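Local atomic coordinates of cytochrome P450 (Zobellia galactanivorans, PDB entry 6G5O), a protein that belongs to the cytochrome P450 family and holds an iron protoporphyrin IX in a largely helical fold. Residues R93-E98 and G332-R337; I107-E112 and Q131-T136; G254-E259 and I342-L347. All blocks are in the same frame, centred on the assembly; numbering follows the deposited sequence.

In the fold
All three contacts gather round helices 97-117 and 333-350, and differ in depth and chemistry. Interaction 1 sets the turn before helix 97-117 against the start of helix 333-350, one end close to the heme, the other exposed at Leu-95. Interaction 2 joins helix 97-117 to helix 122-139 through an arginine tip and an isoleucine, with a glutamate at the surface. Interaction 3, between helices 253-264 and 333-350, is buried and wholly apolar. They also touch one another: Arg-337 of interaction 1 makes a salt bridge with Glu-258 of interaction 3, His-335 packs on Ala-134 of interaction 2, and Ile-107 and Val-111 pack on Thr-346.

Interaction 1: R93-E98 and G332-R337; sequences RPLQAE and GATHAR. With HEM (protoporphyrin IX containing Fe), chain C.
Pro-94 and Leu-95, in the short 3-10 turn ahead of helix 97-117, lie against Thr-334 and His-335 in the first turn of helix 333-350. That helix, helix L of the P450 fold, starts at the heme: Gly-332 fits the glycine closing the heme-binding signature, two residues after the cysteine, and with no side chain to keep its backbone off the porphyrin it has CA 3.5 Å from HEM C3C. Thr-334 faces the 93-95 turn. Its methyl, anti to the backbone N, reaches Leu-95, with CG2 3.8 Å from Leu-95 CG, and the two side chains cross at about a right angle. His-335 meets Pro-94 CG, which lies 3.8 Å from His-335 CA. Its imidazole, thrown anti to the backbone N (chi1 -178°), has Pro-94 CG and the heme methyl CMC near the ring plane, at its edge; CD2 is 4.1 Å from CMC. Tyr-99 OH, hydrogen-bonded to ND1, should limit how the ring turns. Next along, Ala-336 CB stands 4.1 Å from HEM CAB, and Arg-337 pairs with Glu-258. Helix 122-139 closes one flank, Leu-138 touching both Pro-94 and His-335, while Tyr-99 of helix 97-117 packs on the proline.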
loop_
_atom_site.group_PDB
_atom_site.type_symbol
_atom_site.label_atom_id
_atom_site.label_comp_id
_atom_site.label_asym_id
_atom_site.label_seq_id
_atom_site.Cartn_x
_atom_site.Cartn_y
_atom_site.Cartn_z
ATOM N N ARG A 93 16.815 -1.831 -1.056
ATOM C CA ARG A 93 17.405 -2.894 -1.879
ATOM C C ARG A 93 16.767 -3.140 -3.254
ATOM O O ARG A 93 17.450 -3.616 -4.138
ATOM C CB ARG A 93 17.492 -4.228 -1.094
ATOM C CG ARG A 93 18.679 -4.305 -0.126
ATOM C CD ARG A 93 18.491 -5.383 0.947
ATOM N NE ARG A 93 18.127 -6.657 0.359
ATOM C CZ ARG A 93 16.903 -7.186 0.314
ATOM N NH1 ARG A 93 15.827 -6.573 0.860
ATOM N NH2 ARG A 93 16.757 -8.374 -0.277
ATOM N N PRO A 94 15.473 -2.881 -3.434
ATOM C CA PRO A 94 14.921 -3.167 -4.789
ATOM C C PRO A 94 15.477 -2.248 -5.905
ATOM O O PRO A 94 15.157 -2.430 -7.081
ATOM C CB PRO A 94 13.429 -2.966 -4.622
ATOM C CG PRO A 94 13.191 -3.143 -3.152
ATOM C CD PRO A 94 14.403 -2.610 -2.461
ATOM N N LEU A 95 16.292 -1.263 -5.527
ATOM C CA LEU A 95 16.998 -0.445 -6.523
ATOM C C LEU A 95 18.171 -1.139 -7.240
ATOM O O LEU A 95 18.722 -0.589 -8.200
ATOM C CB LEU A 95 17.482 0.845 -5.860
ATOM C CG LEU A 95 16.382 1.903 -5.608
ATOM C CD1 LEU A 95 16.932 3.118 -4.832
ATOM C CD2 LEU A 95 15.649 2.308 -6.909
ATOM N N GLN A 96 18.578 -2.299 -6.721
ATOM C CA GLN A 96 19.752 -3.052 -7.185
ATOM C C GLN A 96 19.387 -3.825 -8.466
ATOM O O GLN A 96 18.264 -4.334 -8.579
ATOM C CB GLN A 96 20.187 -4.066 -6.134
ATOM C CG GLN A 96 20.831 -3.509 -4.833
ATOM C CD GLN A 96 20.866 -4.578 -3.679
ATOM O OE1 GLN A 96 21.387 -4.330 -2.568
ATOM N NE2 GLN A 96 20.296 -5.758 -3.944
ATOM N N ALA A 97 20.338 -3.945 -9.389
ATOM C CA ALA A 97 20.083 -4.611 -10.672
ATOM C C ALA A 97 19.740 -6.069 -10.499
ATOM O O ALA A 97 18.839 -6.562 -11.160
ATOM C CB ALA A 97 21.271 -4.443 -11.619
ATOM N N GLU A 98 20.441 -6.756 -9.605
ATOM C CA GLU A 98 20.242 -8.212 -9.431
ATOM C C GLU A 98 18.836 -8.501 -8.945
ATOM O O GLU A 98 18.171 -9.413 -9.453
ATOM C CB GLU A 98 21.290 -8.786 -8.476
ATOM C CG GLU A 98 21.098 -10.263 -8.135
ATOM C CD GLU A 98 22.215 -10.851 -7.271
ATOM O OE1 GLU A 98 23.056 -10.073 -6.743
ATOM O OE2 GLU A 98 22.247 -12.107 -7.103
ATOM N N GLY A 332 7.788 0.726 1.902
ATOM C CA GLY A 332 7.618 -0.233 0.790
ATOM C C GLY A 332 7.513 0.386 -0.601
ATOM O O GLY A 332 7.314 -0.323 -1.602
ATOM N N ALA A 333 7.652 1.716 -0.689
ATOM C CA ALA A 333 7.343 2.427 -1.918
ATOM C C ALA A 333 8.249 1.999 -3.067
ATOM O O ALA A 333 7.790 1.811 -4.213
ATOM C CB ALA A 333 7.431 3.920 -1.698
ATOM N N THR A 334 9.527 1.823 -2.748
ATOM C CA THR A 334 10.507 1.384 -3.711
ATOM C C THR A 334 10.212 -0.030 -4.287
ATOM O O THR A 334 10.247 -0.258 -5.519
ATOM C CB THR A 334 11.901 1.382 -3.076
ATOM O OG1 THR A 334 12.174 2.651 -2.489
ATOM C CG2 THR A 334 12.978 1.137 -4.151
ATOM N N HIS A 335 9.917 -0.964 -3.396
ATOM C CA HIS A 335 9.502 -2.315 -3.793
ATOM C C HIS A 335 8.277 -2.292 -4.715
ATOM O O HIS A 335 8.253 -2.910 -5.826
ATOM C CB HIS A 335 9.195 -3.125 -2.517
ATOM C CG HIS A 335 8.798 -4.537 -2.774
ATOM N ND1 HIS A 335 9.663 -5.467 -3.323
ATOM C CD2 HIS A 335 7.630 -5.178 -2.559
ATOM C CE1 HIS A 335 9.022 -6.608 -3.451
ATOM N NE2 HIS A 335 7.794 -6.462 -2.990
ATOM N N ALA A 336 7.277 -1.530 -4.272
ATOM C CA ALA A 336 6.017 -1.417 -4.981
ATOM C C ALA A 336 6.185 -0.797 -6.368
ATOM O O ALA A 336 5.581 -1.249 -7.365
ATOM C CB ALA A 336 5.054 -0.593 -4.163
ATOM N N ARG A 337 6.969 0.278 -6.421
ATOM C CA ARG A 337 7.233 0.916 -7.689
ATOM C C ARG A 337 7.912 -0.007 -8.696
ATOM O O ARG A 337 7.614 0.045 -9.891
ATOM C CB ARG A 337 8.104 2.142 -7.503
ATOM C CG ARG A 337 7.355 3.337 -6.976
ATOM C CD ARG A 337 8.361 4.402 -6.551
ATOM N NE ARG A 337 7.673 5.616 -6.202
ATOM C CZ ARG A 337 7.964 6.395 -5.166
ATOM N NH1 ARG A 337 8.957 6.116 -4.331
ATOM N NH2 ARG A 337 7.212 7.459 -4.968
HETATM C CHA HEM C . 3.534 3.496 5.235
HETATM C CHB HEM C . 0.824 3.242 1.244
HETATM C CHC HEM C . 3.133 -0.763 -0.108
HETATM C CHD HEM C . 5.375 -0.858 4.121
HETATM C C1A HEM C . 2.615 3.780 4.249
HETATM C C2A HEM C . 1.750 4.912 4.240
HETATM C C3A HEM C . 1.025 4.828 3.135
HETATM C C4A HEM C . 1.385 3.656 2.432
HETATM C CMA HEM C . 0.004 5.839 2.731
HETATM C CAA HEM C . 1.665 6.065 5.240
HETATM C CBA HEM C . 0.951 5.602 6.500
HETATM C CGA HEM C . 0.937 6.687 7.553
HETATM O O1A HEM C . 0.788 6.368 8.730
HETATM O O2A HEM C . 1.086 7.894 7.290
HETATM C C1B HEM C . 1.223 2.128 0.533
HETATM C C2B HEM C . 0.742 1.865 -0.766
HETATM C C3B HEM C . 1.370 0.709 -1.169
HETATM C C4B HEM C . 2.270 0.326 -0.036
HETATM C CMB HEM C . -0.292 2.655 -1.509
HETATM C CAB HEM C . 1.345 -0.059 -2.411
HETATM C CBB HEM C . 0.797 0.330 -3.546
HETATM C C1C HEM C . 3.958 -1.153 0.914
HETATM C C2C HEM C . 4.680 -2.344 0.955
HETATM C C3C HEM C . 5.281 -2.407 2.187
HETATM C C4C HEM C . 4.925 -1.215 2.869
HETATM C CMC HEM C . 4.795 -3.363 -0.134
HETATM C CAC HEM C . 6.182 -3.444 2.709
HETATM C CBC HEM C . 6.577 -4.559 2.102
HETATM C C1D HEM C . 5.080 0.374 4.727
HETATM C C2D HEM C . 5.684 0.771 6.011
HETATM C C3D HEM C . 5.202 1.985 6.325
HETATM C C4D HEM C . 4.255 2.303 5.250
HETATM C CMD HEM C . 6.693 -0.032 6.758
HETATM C CAD HEM C . 5.541 2.806 7.556
HETATM C CBD HEM C . 6.601 3.901 7.350
HETATM C CGD HEM C . 6.913 4.614 8.681
HETATM O O1D HEM C . 6.142 4.476 9.695
HETATM O O2D HEM C . 7.940 5.360 8.829
HETATM N NA HEM C . 2.343 2.987 3.145
HETATM N NB HEM C . 2.101 1.204 0.926
HETATM N NC HEM C . 4.080 -0.483 2.079
HETATM N ND HEM C . 4.252 1.327 4.328
HETATM FE FE HEM C . 3.230 1.292 2.712
HETATM O O HOH W 1 1.403 0.312 3.586
#

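Interaction 2: I107-E112 and Q131-T136; sequences ISEIVE and QSRALT
Arg-133 reaches Ile-110 because its CG lies beside its own backbone N (chi1 -69°) and the chain then runs extended from CG to NE, carrying the guanidinium across to helix 97-117. Ile-110 meets it with its longer branch: CG1 is anti to the backbone N (chi1 -171°), which puts it on the side from which CD1 can reach the arginine. The touch is between Ile-110 CD1 and Arg-133 NH1, at 4.0 Å, a methyl approaching the guanidinium obliquely. Glu-109, one residue earlier, supplies the second touch with its aliphatic part, CG standing 4.4 Å from Arg-133 NH1. Its carboxylate does not close the gap. Glu-109 OE1 is 4.9 Å from Arg-133 NH1, so the opposite charges probably attract each other without making a salt bridge, and Glu-109 itself lies at the exposed border of the contact. Between these two segments, then, the charged tip is met by carbon.

The backbone carbonyl oxygen of Arg-133 has several donors. Thr-136 N lies 3.1 Å from Arg-133 O; this backbone bond spans only three residues, a 3-10-like pairing within the helix. The threonine hydroxyl turns back to the same oxygen in the carbonyl plane, with Thr-136 OG1 modelled 2.5 Å from Arg-133 O, a length that is uncertain. Gln-106 NE2 is a third donor, a bond between the two helices made by a residue one turn before Ile-110.

The two helices follow each other in the chain and run in roughly opposite directions. By order and position they match helices D and E of the P450 fold, members of its conserved helical core.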
loop_
_atom_site.group_PDB
_atom_site.type_symbol
_atom_site.label_atom_id
_atom_site.label_comp_id
_atom_site.label_asym_id
_atom_site.label_seq_id
_atom_site.Cartn_x
_atom_site.Cartn_y
_atom_site.Cartn_z
ATOM N N ILE A 107 7.946 -11.965 -13.020
ATOM C CA ILE A 107 6.762 -11.327 -13.553
ATOM C C ILE A 107 6.559 -11.776 -15.033
ATOM O O ILE A 107 5.426 -12.000 -15.490
ATOM C CB ILE A 107 6.833 -9.806 -13.371
ATOM C CG1 ILE A 107 6.582 -9.451 -11.897
ATOM C CG2 ILE A 107 5.810 -9.077 -14.260
ATOM C CD1 ILE A 107 6.658 -7.975 -11.596
ATOM N N SER A 108 7.657 -11.903 -15.749
ATOM C CA SER A 108 7.657 -12.511 -17.051
ATOM C C SER A 108 7.000 -13.919 -17.029
ATOM O O SER A 108 6.042 -14.179 -17.771
ATOM C CB SER A 108 9.101 -12.598 -17.545
ATOM O OG SER A 108 9.119 -13.116 -18.854
ATOM N N GLU A 109 7.478 -14.782 -16.124
ATOM C CA GLU A 109 6.914 -16.125 -15.920
ATOM C C GLU A 109 5.394 -16.151 -15.702
ATOM O O GLU A 109 4.669 -16.903 -16.372
ATOM C CB GLU A 109 7.604 -16.845 -14.758
ATOM C CG GLU A 109 6.645 -17.672 -13.875
ATOM C CD GLU A 109 7.155 -19.062 -13.506
ATOM O OE1 GLU A 109 8.126 -19.150 -12.715
ATOM O OE2 GLU A 109 6.552 -20.053 -14.007
ATOM N N ILE A 110 4.910 -15.341 -14.759
ATOM C CA ILE A 110 3.472 -15.313 -14.449
ATOM C C ILE A 110 2.641 -14.737 -15.620
ATOM O O ILE A 110 1.513 -15.181 -15.870
ATOM C CB ILE A 110 3.183 -14.609 -13.098
ATOM C CG1 ILE A 110 1.732 -14.770 -12.660
ATOM C CG2 ILE A 110 3.406 -13.117 -13.180
ATOM C CD1 ILE A 110 1.304 -16.185 -12.370
ATOM N N VAL A 111 3.187 -13.766 -16.343
ATOM C CA VAL A 111 2.486 -13.273 -17.522
ATOM C C VAL A 111 2.410 -14.370 -18.620
ATOM O O VAL A 111 1.345 -14.565 -19.189
ATOM C CB VAL A 111 3.082 -11.943 -18.046
ATOM C CG1 VAL A 111 2.522 -11.585 -19.406
ATOM C CG2 VAL A 111 2.789 -10.808 -17.065
ATOM N N GLU A 112 3.507 -15.080 -18.873
ATOM C CA GLU A 112 3.555 -16.146 -19.910
ATOM C C GLU A 112 2.596 -17.289 -19.600
ATOM O O GLU A 112 1.840 -17.677 -20.461
ATOM C CB GLU A 112 4.956 -16.745 -20.102
ATOM C CG GLU A 112 6.070 -15.765 -20.458
ATOM C CD GLU A 112 6.287 -15.530 -21.939
ATOM O OE1 GLU A 112 5.341 -15.615 -22.757
ATOM O OE2 GLU A 112 7.450 -15.215 -22.284
ATOM N N GLN A 131 2.509 -10.877 -5.828
ATOM C CA GLN A 131 2.818 -10.185 -4.564
ATOM C C GLN A 131 3.628 -11.057 -3.594
ATOM O O GLN A 131 4.687 -10.633 -3.105
ATOM C CB GLN A 131 1.527 -9.677 -3.899
ATOM C CG GLN A 131 1.705 -8.938 -2.556
ATOM C CD GLN A 131 1.632 -9.862 -1.336
ATOM O OE1 GLN A 131 0.883 -10.808 -1.351
ATOM N NE2 GLN A 131 2.391 -9.555 -0.272
ATOM N N SER A 132 3.161 -12.294 -3.382
ATOM C CA SER A 132 3.836 -13.280 -2.531
ATOM C C SER A 132 5.224 -13.654 -3.051
ATOM O O SER A 132 6.197 -13.816 -2.261
ATOM C CB SER A 132 2.986 -14.550 -2.472
ATOM O OG SER A 132 1.756 -14.289 -1.824
ATOM N N ARG A 133 5.339 -13.855 -4.365
ATOM C CA ARG A 133 6.648 -14.168 -4.886
ATOM C C ARG A 133 7.598 -12.967 -4.761
ATOM O O ARG A 133 8.770 -13.119 -4.384
ATOM C CB ARG A 133 6.554 -14.673 -6.319
ATOM C CG ARG A 133 5.897 -16.032 -6.390
ATOM C CD ARG A 133 5.637 -16.478 -7.816
ATOM N NE ARG A 133 4.758 -17.649 -7.799
ATOM C CZ ARG A 133 4.136 -18.147 -8.875
ATOM N NH1 ARG A 133 4.305 -17.600 -10.104
ATOM N NH2 ARG A 133 3.328 -19.192 -8.718
ATOM N N ALA A 134 7.119 -11.772 -5.095
ATOM C CA ALA A 134 7.983 -10.598 -5.005
ATOM C C ALA A 134 8.441 -10.364 -3.558
ATOM O O ALA A 134 9.513 -9.859 -3.334
ATOM C CB ALA A 134 7.269 -9.394 -5.529
ATOM N N LEU A 135 7.647 -10.787 -2.591
ATOM C CA LEU A 135 7.974 -10.551 -1.171
ATOM C C LEU A 135 9.145 -11.416 -0.687
ATOM O O LEU A 135 9.850 -11.016 0.256
ATOM C CB LEU A 135 6.752 -10.746 -0.301
ATOM C CG LEU A 135 6.882 -10.401 1.206
ATOM C CD1 LEU A 135 7.269 -8.938 1.384
ATOM C CD2 LEU A 135 5.623 -10.722 1.996
ATOM N N THR A 136 9.406 -12.562 -1.359
ATOM C CA THR A 136 10.549 -13.405 -1.036
ATOM C C THR A 136 11.883 -12.692 -1.316
ATOM O O THR A 136 12.914 -12.921 -0.586
ATOM C CB THR A 136 10.534 -14.732 -1.813
ATOM O OG1 THR A 136 10.559 -14.465 -3.226
ATOM C CG2 THR A 136 9.270 -15.538 -1.466
#

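Interaction 3: G254-E259 and I342-L347; sequences GRAVEE and ILLQTL
Leu-344 puts one methyl, CD1, against two neighbours on helix 253-264, and these touches make up the whole tight part of the contact. CD1 is 3.9 Å from Val-257 CG2 and 4.1 Å from Ala-256 CB. With CG of Leu-344 beside its backbone N (chi1 -69°) the side chain points across at the other helix, where Val-257 offers the branch that lies beside its own backbone N. Leu-236 of helix 223-238 also packs on the leucine, and all three contact residues are buried.

Toward solvent the neighbouring helices are tied by polar groups instead. Gln-345 is partly exposed, and its NE2 donates to Thr-253 OG1, at the start of helix 253-264, and to Leu-246 O of helix 240-248. Gly-254, next to that threonine, is exposed.

Just beyond Val-257, Glu-259 makes salt bridges with Arg-262 and Arg-315. Glu-259 and Arg-262 fit the ExxR motif of the P450 K helix, with Arg-315 probably the third member of its network. Helix 333-350, which starts directly after the heme-binding loop, is helix L by its place, and this apolar patch joins it to helix K.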
loop_
_atom_site.group_PDB
_atom_site.type_symbol
_atom_site.label_atom_id
_atom_site.label_comp_id
_atom_site.label_asym_id
_atom_site.label_seq_id
_atom_site.Cartn_x
_atom_site.Cartn_y
_atom_site.Cartn_z
ATOM N N GLY A 254 7.639 5.386 -15.313
ATOM C CA GLY A 254 7.767 5.938 -13.954
ATOM C C GLY A 254 6.574 6.797 -13.599
ATOM O O GLY A 254 5.928 6.619 -12.548
ATOM N N ARG A 255 6.241 7.689 -14.535
ATOM C CA ARG A 255 5.181 8.649 -14.342
ATOM C C ARG A 255 3.828 7.988 -14.329
ATOM O O ARG A 255 2.960 8.396 -13.564
ATOM C CB ARG A 255 5.269 9.777 -15.384
ATOM C CG ARG A 255 6.284 10.855 -14.958
ATOM C CD ARG A 255 6.520 11.877 -16.078
ATOM N NE ARG A 255 7.260 11.298 -17.199
ATOM C CZ ARG A 255 7.188 11.688 -18.482
ATOM N NH1 ARG A 255 6.380 12.659 -18.880
ATOM N NH2 ARG A 255 7.943 11.096 -19.383
ATOM N N ALA A 256 3.648 6.993 -15.195
ATOM C CA ALA A 256 2.421 6.183 -15.209
ATOM C C ALA A 256 2.243 5.443 -13.893
ATOM O O ALA A 256 1.148 5.310 -13.422
ATOM C CB ALA A 256 2.454 5.172 -16.330
ATOM N N VAL A 257 3.318 4.957 -13.304
ATOM C CA VAL A 257 3.169 4.232 -12.038
ATOM C C VAL A 257 2.706 5.180 -10.955
ATOM O O VAL A 257 1.790 4.847 -10.195
ATOM C CB VAL A 257 4.457 3.455 -11.629
ATOM C CG1 VAL A 257 4.392 3.004 -10.166
ATOM C CG2 VAL A 257 4.636 2.226 -12.516
ATOM N N GLU A 258 3.301 6.374 -10.907
ATOM C CA GLU A 258 2.939 7.349 -9.881
ATOM C C GLU A 258 1.509 7.825 -10.104
ATOM O O GLU A 258 0.785 8.168 -9.154
ATOM C CB GLU A 258 3.877 8.563 -9.871
ATOM C CG GLU A 258 5.296 8.251 -9.456
ATOM C CD GLU A 258 5.420 7.485 -8.124
ATOM O OE1 GLU A 258 4.874 7.922 -7.082
ATOM O OE2 GLU A 258 6.109 6.436 -8.127
ATOM N N GLU A 259 1.104 7.900 -11.369
ATOM C CA GLU A 259 -0.231 8.361 -11.644
ATOM C C GLU A 259 -1.252 7.304 -11.228
ATOM O O GLU A 259 -2.336 7.632 -10.747
ATOM C CB GLU A 259 -0.387 8.732 -13.139
ATOM C CG GLU A 259 -1.812 9.041 -13.582
ATOM C CD GLU A 259 -2.379 10.300 -13.014
ATOM O OE1 GLU A 259 -1.790 10.887 -12.070
ATOM O OE2 GLU A 259 -3.419 10.745 -13.534
ATOM N N ILE A 342 7.800 -2.826 -13.772
ATOM C CA ILE A 342 8.067 -4.089 -14.460
ATOM C C ILE A 342 6.798 -4.776 -14.982
ATOM O O ILE A 342 6.784 -5.248 -16.114
ATOM C CB ILE A 342 8.878 -5.063 -13.589
ATOM C CG1 ILE A 342 10.271 -4.479 -13.332
ATOM C CG2 ILE A 342 9.044 -6.440 -14.270
ATOM C CD1 ILE A 342 11.020 -5.247 -12.254
ATOM N N LEU A 343 5.742 -4.802 -14.173
ATOM C CA LEU A 343 4.466 -5.319 -14.642
ATOM C C LEU A 343 3.954 -4.574 -15.878
ATOM O O LEU A 343 3.623 -5.206 -16.898
ATOM C CB LEU A 343 3.420 -5.281 -13.555
ATOM C CG LEU A 343 2.047 -5.771 -13.981
ATOM C CD1 LEU A 343 2.048 -7.244 -14.385
ATOM C CD2 LEU A 343 1.043 -5.509 -12.873
ATOM N N LEU A 344 3.900 -3.242 -15.794
ATOM C CA LEU A 344 3.370 -2.463 -16.934
ATOM C C LEU A 344 4.140 -2.719 -18.247
ATOM O O LEU A 344 3.530 -2.834 -19.299
ATOM C CB LEU A 344 3.313 -0.976 -16.655
ATOM C CG LEU A 344 2.309 -0.420 -15.624
ATOM C CD1 LEU A 344 2.435 1.101 -15.580
ATOM C CD2 LEU A 344 0.891 -0.818 -15.931
ATOM N N GLN A 345 5.462 -2.794 -18.157
ATOM C CA GLN A 345 6.333 -3.023 -19.295
ATOM C C GLN A 345 6.196 -4.465 -19.798
ATOM O O GLN A 345 6.120 -4.668 -21.002
ATOM C CB GLN A 345 7.814 -2.649 -18.995
ATOM C CG GLN A 345 8.224 -1.219 -19.351
ATOM C CD GLN A 345 7.656 -0.772 -20.719
ATOM O OE1 GLN A 345 7.937 -1.421 -21.729
ATOM N NE2 GLN A 345 6.800 0.296 -20.735
ATOM N N THR A 346 6.114 -5.445 -18.890
ATOM C CA THR A 346 5.932 -6.822 -19.306
ATOM C C THR A 346 4.599 -7.010 -20.054
ATOM O O THR A 346 4.576 -7.648 -21.095
ATOM C CB THR A 346 6.050 -7.779 -18.121
ATOM O OG1 THR A 346 7.308 -7.554 -17.486
ATOM C CG2 THR A 346 5.965 -9.263 -18.568
ATOM N N LEU A 347 3.513 -6.445 -19.530
ATOM C CA LEU A 347 2.226 -6.498 -20.218
ATOM C C LEU A 347 2.261 -5.790 -21.589
ATOM O O LEU A 347 1.673 -6.267 -22.561
ATOM C CB LEU A 347 1.131 -5.894 -19.366
ATOM C CG LEU A 347 0.804 -6.594 -18.035
ATOM C CD1 LEU A 347 -0.134 -5.735 -17.203
ATOM C CD2 LEU A 347 0.179 -7.960 -18.290
#